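Local coordinates for protein importin subunit beta-1 (PDB 5OWU) that imports proteins into the nucleus by associating with importin alpha, the subunit that recognises the classical nuclear localization signal in cargo, at residues N34-F37 against L38-A41; H410-L413 against P414-L417; D440-A443 against E444-D447. All blocks are in the same frame, centred on the assembly; numbering follows the deposited sequence.

The three contacts follow one another along an all-helical HEAT-repeat chain. Contact 1 lies near the N-terminus, where helix 19-35 gives way to helix 37-48, between HEAT repeats 1 and 2. Contact 2 is a proline-bearing turn of helix 402-418, in HEAT repeat 10. Contact 3 is the turn leaving helix 425-442, running from the end of that repeat into the loop after it. The centres of contacts 2 and 3 are about 13 Å apart, and they touch through L413 and I446. Contact 1 is about 74 Å from contact 2 and 69 Å from contact 3, centre to centre, across the chain's centre. One cap, one kink and one 3-10 turn thus shape the HEAT solenoid.

Contact 1: N34-F37 against L38-A41; sequences NDNF and LQFA
F37 and N36 start the turn that L38 to A41 complete. N36 is the N-cap of helix 37-48. Its side-chain oxygen OD1 accepts from the backbone N of Q39 at 3.1 Å. The N-H comes from above the plane of the N36 amide, 68° out of it, and not along a lone pair. The backbone of N36 has left helical values, so this one residue ends the helix before it and caps the helix after it. The N36 amide reaches over the start of the Q39 side chain, with ND2 3.4 Å from Q39 CB. The two side chains cross at about a right angle, and their amide planes are turned 43° apart. The same N36 OD1 also lies 3.7 Å from L38 CB.

Regular helix bonds begin at once: F40 N donates to N36 O at 2.9 Å, and A41 N donates to F37 O. With CG anti to the backbone N (chi1 -173°), the F37 ring reaches that of F40. F37 CE1 is 4.1 Å from F40 CD2, a slanting approach. A41 CB adds a looser apolar touch, 4.4 Å from F37 CE2.

F37 and A41 both pack on L65 of helix 55-67, and F40 packs on T64 of the same helix. R83 makes a cation-pi contact with the F37 ring. F40 also leans back on L32 of helix 19-35, while L38 and A41 meet A92 and I96 of helix 90-104.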
ATOM      1  N   ASN A  34       1.782 -25.964 -25.639  1.00 34.22           N
ATOM      2  CA  ASN A  34       0.340 -26.140 -25.770  1.00 33.90           C
ATOM      3  C   ASN A  34      -0.024 -27.475 -26.414  1.00 40.89           C
ATOM      4  O   ASN A  34      -1.002 -28.115 -26.012  1.00 38.82           O
ATOM      5  CB  ASN A  34      -0.265 -24.995 -26.578  1.00 49.00           C
ATOM      6  CG  ASN A  34      -1.708 -25.260 -26.952  1.00 64.61           C
ATOM      7  OD1 ASN A  34      -2.607 -25.152 -26.115  1.00 66.04           O
ATOM      8  ND2 ASN A  34      -1.938 -25.627 -28.213  1.00 71.25           N
ATOM      9  N   ASP A  35       0.742 -27.917 -27.411  1.00 38.79           N
ATOM     10  CA  ASP A  35       0.334 -29.085 -28.187  1.00 40.87           C
ATOM     11  C   ASP A  35       0.752 -30.380 -27.513  1.00 44.77           C
ATOM     12  O   ASP A  35       0.037 -31.379 -27.608  1.00 33.69           O
ATOM     13  CB  ASP A  35       0.926 -29.036 -29.598  1.00 40.01           C
ATOM     14  CG  ASP A  35       0.431 -27.854 -30.401  1.00 49.33           C
ATOM     15  OD1 ASP A  35      -0.648 -27.313 -30.075  1.00 45.31           O
ATOM     16  OD2 ASP A  35       1.130 -27.474 -31.361  1.00 50.53           O
ATOM     17  N   ASN A  36       1.912 -30.390 -26.839  1.00 34.53           N
ATOM     18  CA  ASN A  36       2.414 -31.610 -26.208  1.00 34.77           C
ATOM     19  C   ASN A  36       3.151 -31.213 -24.923  1.00 35.65           C
ATOM     20  O   ASN A  36       4.381 -31.209 -24.842  1.00 29.57           O
ATOM     21  CB  ASN A  36       3.323 -32.396 -27.151  1.00 38.97           C
ATOM     22  CG  ASN A  36       3.660 -33.782 -26.617  1.00 40.17           C
ATOM     23  OD1 ASN A  36       3.400 -34.097 -25.458  1.00 41.38           O
ATOM     24  ND2 ASN A  36       4.254 -34.616 -27.467  1.00 56.74           N
ATOM     25  N   PHE A  37       2.380 -30.898 -23.884  1.00 32.07           N
ATOM     26  CA  PHE A  37       2.997 -30.438 -22.647  1.00 32.33           C
ATOM     27  C   PHE A  37       3.921 -31.498 -22.061  1.00 33.60           C
ATOM     28  O   PHE A  37       4.985 -31.171 -21.533  1.00 31.92           O
ATOM     29  CB  PHE A  37       1.934 -30.045 -21.625  1.00 29.55           C
ATOM     30  CG  PHE A  37       2.512 -29.416 -20.390  1.00 30.63           C
ATOM     31  CD1 PHE A  37       3.044 -28.143 -20.442  1.00 31.33           C
ATOM     32  CD2 PHE A  37       2.547 -30.103 -19.188  1.00 24.77           C
ATOM     33  CE1 PHE A  37       3.591 -27.557 -19.311  1.00 30.46           C
ATOM     34  CE2 PHE A  37       3.095 -29.524 -18.056  1.00 31.83           C
ATOM     35  CZ  PHE A  37       3.618 -28.257 -18.119  1.00 32.77           C
ATOM     36  N   LEU A  38       3.531 -32.771 -22.134  1.00 29.37           N
ATOM     37  CA  LEU A  38       4.396 -33.834 -21.627  1.00 28.56           C
ATOM     38  C   LEU A  38       5.788 -33.730 -22.235  1.00 32.88           C
ATOM     39  O   LEU A  38       6.798 -33.719 -21.518  1.00 29.96           O
ATOM     40  CB  LEU A  38       3.771 -35.202 -21.924  1.00 37.61           C
ATOM     41  CG  LEU A  38       4.374 -36.459 -21.275  1.00 32.38           C
ATOM     42  CD1 LEU A  38       3.456 -37.642 -21.544  1.00 43.91           C
ATOM     43  CD2 LEU A  38       5.775 -36.791 -21.763  1.00 32.88           C
ATOM     44  N   GLN A  39       5.864 -33.647 -23.566  1.00 32.85           N
ATOM     45  CA  GLN A  39       7.169 -33.577 -24.220  1.00 32.88           C
ATOM     46  C   GLN A  39       7.879 -32.264 -23.895  1.00 26.76           C
ATOM     47  O   GLN A  39       9.087 -32.254 -23.644  1.00 29.13           O
ATOM     48  CB  GLN A  39       7.013 -33.746 -25.735  1.00 36.69           C
ATOM     49  CG  GLN A  39       8.343 -33.766 -26.478  1.00 47.57           C
ATOM     50  CD  GLN A  39       8.193 -33.897 -27.992  1.00 65.17           C
ATOM     51  OE1 GLN A  39       7.256 -33.361 -28.589  1.00 52.29           O
ATOM     52  NE2 GLN A  39       9.127 -34.607 -28.617  1.00 55.26           N
ATOM     53  N   PHE A  40       7.153 -31.147 -23.919  1.00 24.87           N
ATOM     54  CA  PHE A  40       7.741 -29.852 -23.574  1.00 28.39           C
ATOM     55  C   PHE A  40       8.419 -29.899 -22.203  1.00 25.55           C
ATOM     56  O   PHE A  40       9.562 -29.451 -22.035  1.00 25.41           O
ATOM     57  CB  PHE A  40       6.640 -28.791 -23.615  1.00 28.62           C
ATOM     58  CG  PHE A  40       7.043 -27.463 -23.059  1.00 30.24           C
ATOM     59  CD1 PHE A  40       7.607 -26.500 -23.873  1.00 30.80           C
ATOM     60  CD2 PHE A  40       6.837 -27.169 -21.724  1.00 31.85           C
ATOM     61  CE1 PHE A  40       7.971 -25.267 -23.363  1.00 35.09           C
ATOM     62  CE2 PHE A  40       7.204 -25.945 -21.205  1.00 31.39           C
ATOM     63  CZ  PHE A  40       7.773 -24.991 -22.026  1.00 37.67           C
ATOM     64  N   ALA A  41       7.730 -30.460 -21.211  1.00 27.21           N
ATOM     65  CA  ALA A  41       8.282 -30.523 -19.860  1.00 25.94           C
ATOM     66  C   ALA A  41       9.465 -31.484 -19.786  1.00 32.70           C
ATOM     67  O   ALA A  41      10.501 -31.161 -19.182  1.00 32.31           O
ATOM     68  CB  ALA A  41       7.190 -30.936 -18.875  1.00 25.80           C
TER

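Contact 2: H410-L413 against P414-L417; sequences HQAL and PSIL
A412 O and L413 O accept bonds from the turn beyond P414. This is a proline kink inside helix 402-418, in HEAT repeat 10. P414 has no N-H to give to the preceding turn. Its ring carbon CD stands 3.7 Å from H410 O, where a helix would normally place a donor. A water bridges the break. It donates to Q411 O at 2.8 Å and accepts from S415 N at 3.0 Å. Both of these backbone atoms are therefore satisfied although the helix is opened here.

A412 O is gripped twice. I416 N reaches it at 3.0 Å, in the regular helical bond nearly in line with the carbonyl. The hydroxyl of S415 adds a second bond, with OG donating to A412 O at 2.7 Å. This donor stands to one side, 22° off the carbonyl plane. The S415 torsion (chi1 60°) puts OG between the backbone N and the carbonyl carbon, where it can bend back to the turn before. L417 N donates to L413 O, and the bond is almost straight at 176°. Beyond the kink, then, the helical pattern has resumed.

The apolar side chains follow the same spacing. A412 CB faces I416 CD1, and F393 of helix 383-395 packs on both residues. I416 and L417 also rest on I435 of helix 425-442. L417 further touches V455 and A458 of helix 452-463. L413 CB and P414 CD, next to each other along the chain, are 3.5 Å apart, closer than usual van der Waals contact. One turn on, the leucines cross at a slant, with L413 CD1 4.1 Å from L417 CG.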
ATOM      1  N   HIS A 410       3.113  24.329  25.192  1.00 22.96           N
ATOM      2  CA  HIS A 410       3.218  25.674  25.746  1.00 34.13           C
ATOM      3  C   HIS A 410       4.604  25.916  26.336  1.00 32.72           C
ATOM      4  O   HIS A 410       5.208  26.970  26.114  1.00 32.58           O
ATOM      5  CB  HIS A 410       2.140  25.896  26.809  1.00 35.97           C
ATOM      6  CG  HIS A 410       2.062  27.310  27.294  1.00 55.52           C
ATOM      7  ND1 HIS A 410       2.876  27.802  28.292  1.00 57.20           N
ATOM      8  CD2 HIS A 410       1.279  28.343  26.904  1.00 65.17           C
ATOM      9  CE1 HIS A 410       2.591  29.075  28.501  1.00 58.09           C
ATOM     10  NE2 HIS A 410       1.624  29.428  27.673  1.00 54.89           N
ATOM     11  N   GLN A 411       5.135  24.941  27.079  1.00 33.15           N
ATOM     12  CA  GLN A 411       6.436  25.135  27.716  1.00 36.46           C
ATOM     13  C   GLN A 411       7.565  25.225  26.690  1.00 37.15           C
ATOM     14  O   GLN A 411       8.490  26.030  26.846  1.00 32.82           O
ATOM     15  CB  GLN A 411       6.698  23.996  28.707  1.00 37.79           C
ATOM     16  CG  GLN A 411       8.108  23.943  29.273  1.00 53.51           C
ATOM     17  CD  GLN A 411       8.260  22.864  30.329  1.00 47.43           C
ATOM     18  OE1 GLN A 411       8.711  21.751  30.043  1.00 48.90           O
ATOM     19  NE2 GLN A 411       7.876  23.186  31.559  1.00 47.79           N
ATOM     20  N   ALA A 412       7.512  24.415  25.633  1.00 33.11           N
ATOM     21  CA  ALA A 412       8.648  24.253  24.732  1.00 33.94           C
ATOM     22  C   ALA A 412       8.589  25.141  23.495  1.00 26.85           C
ATOM     23  O   ALA A 412       9.601  25.269  22.795  1.00 24.78           O
ATOM     24  CB  ALA A 412       8.753  22.792  24.283  1.00 34.24           C
ATOM     25  N   LEU A 413       7.451  25.755  23.205  1.00 25.71           N
ATOM     26  CA  LEU A 413       7.305  26.442  21.928  1.00 29.20           C
ATOM     27  C   LEU A 413       8.304  27.579  21.771  1.00 32.27           C
ATOM     28  O   LEU A 413       8.855  27.724  20.669  1.00 32.04           O
ATOM     29  CB  LEU A 413       5.861  26.936  21.771  1.00 27.02           C
ATOM     30  CG  LEU A 413       5.320  27.262  20.375  1.00 41.20           C
ATOM     31  CD1 LEU A 413       5.785  26.299  19.293  1.00 35.18           C
ATOM     32  CD2 LEU A 413       3.804  27.258  20.459  1.00 45.75           C
ATOM     33  N   PRO A 414       8.606  28.385  22.789  1.00 35.33           N
ATOM     34  CA  PRO A 414       9.652  29.408  22.597  1.00 32.44           C
ATOM     35  C   PRO A 414      10.980  28.831  22.129  1.00 30.81           C
ATOM     36  O   PRO A 414      11.547  29.317  21.140  1.00 31.87           O
ATOM     37  CB  PRO A 414       9.747  30.070  23.980  1.00 36.54           C
ATOM     38  CG  PRO A 414       8.384  29.874  24.575  1.00 38.12           C
ATOM     39  CD  PRO A 414       7.911  28.535  24.080  1.00 31.64           C
ATOM     40  N   SER A 415      11.493  27.796  22.800  1.00 28.62           N
ATOM     41  CA  SER A 415      12.764  27.205  22.385  1.00 34.24           C
ATOM     42  C   SER A 415      12.682  26.608  20.978  1.00 31.61           C
ATOM     43  O   SER A 415      13.654  26.672  20.205  1.00 28.92           O
ATOM     44  CB  SER A 415      13.193  26.143  23.394  1.00 36.01           C
ATOM     45  OG  SER A 415      12.224  25.115  23.490  1.00 48.16           O
ATOM     46  N   ILE A 416      11.535  26.021  20.625  1.00 24.63           N
ATOM     47  CA  ILE A 416      11.394  25.411  19.303  1.00 29.58           C
ATOM     48  C   ILE A 416      11.387  26.486  18.224  1.00 28.20           C
ATOM     49  O   ILE A 416      12.070  26.365  17.200  1.00 35.24           O
ATOM     50  CB  ILE A 416      10.129  24.535  19.242  1.00 28.49           C
ATOM     51  CG1 ILE A 416      10.324  23.282  20.089  1.00 30.95           C
ATOM     52  CG2 ILE A 416       9.804  24.131  17.794  1.00 37.90           C
ATOM     53  CD1 ILE A 416       9.056  22.459  20.278  1.00 31.82           C
ATOM     54  N   LEU A 417      10.608  27.551  18.433  1.00 26.67           N
ATOM     55  CA  LEU A 417      10.601  28.657  17.485  1.00 27.46           C
ATOM     56  C   LEU A 417      11.983  29.281  17.375  1.00 31.04           C
ATOM     57  O   LEU A 417      12.384  29.732  16.298  1.00 33.41           O
ATOM     58  CB  LEU A 417       9.578  29.711  17.906  1.00 35.81           C
ATOM     59  CG  LEU A 417       8.100  29.327  17.860  1.00 35.52           C
ATOM     60  CD1 LEU A 417       7.245  30.444  18.443  1.00 38.38           C
ATOM     61  CD2 LEU A 417       7.671  29.016  16.436  1.00 44.20           C
TER
HETATM   62  O   HOH W   1      10.784  26.923  25.570  1.00 29.75           O

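Contact 3: D440-A443 against E444-D447; sequences DSVA and ESID
The A443 carbonyl and the E444 carboxylate are the flat groups here; no ring takes part. I446 N donates to A443 O at 3.2 Å. It comes from above the carbonyl plane, 55° out of it. A water also donates to A443 O, at 2.8 Å, and to I446 O, which ties the two ends of the turn together. The E444 chain bends back on itself, which brings OE1 3.5 Å from A443 N. That position belongs to one of two modelled conformers and is doubtful.

V442 CG2, anti to the backbone N, lies 3.6 Å from S445 CB. The bond from S445 N to V442 O is less certain, because that oxygen is modelled too close to the S445 hydroxyl. V442 also meets T406 of helix 402-418. Cutting V442 back to alanine removes both methyls, and is likely to leave S445 CB and T406 without their packing partner. A443 packs on Q483 and L484 of helix 467-484, and I446 on L452 and V455 of helix 452-463. The bond from I446 N to A443 O joins residues three apart, as in a 3-10 turn, leading out of HEAT repeat 10 toward helix 452-463 in the solenoid.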
ATOM      1  N   ASP A 440      -0.290  19.583  13.713  1.00 37.86           N
ATOM      2  CA  ASP A 440      -1.110  18.535  13.125  1.00 45.32           C
ATOM      3  C   ASP A 440      -1.929  17.807  14.181  1.00 42.39           C
ATOM      4  O   ASP A 440      -3.097  17.482  13.947  1.00 55.84           O
ATOM      5  CB  ASP A 440      -0.232  17.546  12.360  1.00 45.72           C
ATOM      6  CG  ASP A 440      -1.015  16.724  11.365  1.00 51.56           C
ATOM      7  OD1 ASP A 440      -2.042  17.231  10.867  1.00 60.02           O
ATOM      8  OD2 ASP A 440      -0.613  15.578  11.079  1.00 45.79           O
ATOM      9  N   SER A 441      -1.334  17.543  15.348  0.72 43.99           N
ATOM     10  CA  SER A 441      -2.031  16.744  16.352  0.72 50.09           C
ATOM     11  C   SER A 441      -2.718  17.569  17.436  0.72 54.65           C
ATOM     12  O   SER A 441      -3.789  17.178  17.911  0.72 56.43           O
ATOM     13  CB  SER A 441      -1.059  15.756  17.000  0.72 51.99           C
ATOM     14  OG  SER A 441      -0.731  14.707  16.098  0.72 36.53           O
ATOM     15  N   VAL A 442      -2.139  18.691  17.856  1.00 46.71           N
ATOM     16  CA  VAL A 442      -2.773  19.526  18.869  1.00 39.51           C
ATOM     17  C   VAL A 442      -2.672  21.007  18.500  1.00 46.70           C
ATOM     18  O   VAL A 442      -2.120  21.814  19.253  1.00 50.27           O
ATOM     19  CB  VAL A 442      -2.177  19.219  20.265  1.00 60.23           C
ATOM     20  CG1 VAL A 442      -0.670  19.479  20.347  1.00 46.53           C
ATOM     21  CG2 VAL A 442      -2.933  19.948  21.360  1.00 57.01           C
ATOM     22  N   ALA A 443      -3.280  21.392  17.369  1.00 46.41           N
ATOM     23  CA  ALA A 443      -3.180  22.767  16.879  1.00 37.09           C
ATOM     24  C   ALA A 443      -3.754  23.763  17.869  1.00 37.46           C
ATOM     25  O   ALA A 443      -3.324  24.924  17.897  1.00 39.57           O
ATOM     26  CB  ALA A 443      -3.913  22.929  15.543  1.00 48.78           C
ATOM     27  N   GLU A 444      -4.741  23.352  18.667  1.00 50.40           N
ATOM     28  CA  GLU A 444      -5.250  24.252  19.686  0.53 52.18           C
ATOM     29  C   GLU A 444      -4.217  24.532  20.776  1.00 52.12           C
ATOM     30  O   GLU A 444      -4.433  25.433  21.592  1.00 48.65           O
ATOM     31  CB  GLU A 444      -6.519  23.655  20.278  0.53 52.72           C
ATOM     32  CG  GLU A 444      -7.659  23.524  19.268  0.53 47.35           C
ATOM     33  CD  GLU A 444      -7.466  22.372  18.286  0.53 53.40           C
ATOM     34  OE1 GLU A 444      -6.623  21.488  18.548  0.53 51.88           O
ATOM     35  OE2 GLU A 444      -8.162  22.351  17.248  0.53 48.87           O
ATOM     36  N   SER A 445      -3.105  23.774  20.811  1.00 51.42           N
ATOM     37  CA  SER A 445      -2.025  24.027  21.770  1.00 47.17           C
ATOM     38  C   SER A 445      -1.318  25.353  21.493  1.00 50.53           C
ATOM     39  O   SER A 445      -0.614  25.868  22.372  1.00 48.92           O
ATOM     40  CB  SER A 445      -0.971  22.904  21.751  1.00 47.46           C
ATOM     41  OG  SER A 445      -0.432  22.688  20.452  1.00 59.63           O
ATOM     42  N   ILE A 446      -1.462  25.904  20.290  1.00 52.45           N
ATOM     43  CA  ILE A 446      -0.800  27.152  19.923  1.00 52.65           C
ATOM     44  C   ILE A 446      -1.769  28.299  20.192  1.00 51.68           C
ATOM     45  O   ILE A 446      -2.713  28.525  19.429  1.00 51.22           O
ATOM     46  CB  ILE A 446      -0.354  27.133  18.463  1.00 42.43           C
ATOM     47  CG1 ILE A 446       0.404  25.835  18.156  1.00 36.63           C
ATOM     48  CG2 ILE A 446       0.511  28.367  18.176  1.00 48.83           C
ATOM     49  CD1 ILE A 446       0.693  25.624  16.678  1.00 46.34           C
ATOM     50  N   ASP A 447      -1.524  29.032  21.270  1.00 46.13           N
ATOM     51  CA  ASP A 447      -2.451  30.071  21.691  1.00 46.18           C
ATOM     52  C   ASP A 447      -2.584  31.132  20.599  1.00 52.49           C
ATOM     53  O   ASP A 447      -1.569  31.700  20.172  1.00 47.14           O
ATOM     54  CB  ASP A 447      -1.959  30.707  22.988  1.00 55.61           C
ATOM     55  CG  ASP A 447      -2.918  31.741  23.532  1.00 60.26           C
ATOM     56  OD1 ASP A 447      -3.855  31.351  24.263  1.00 67.09           O
ATOM     57  OD2 ASP A 447      -2.743  32.941  23.232  1.00 56.34           O
TER
HETATM   58  O   HOH W   2      -4.195  27.533  17.655  1.00 52.60           O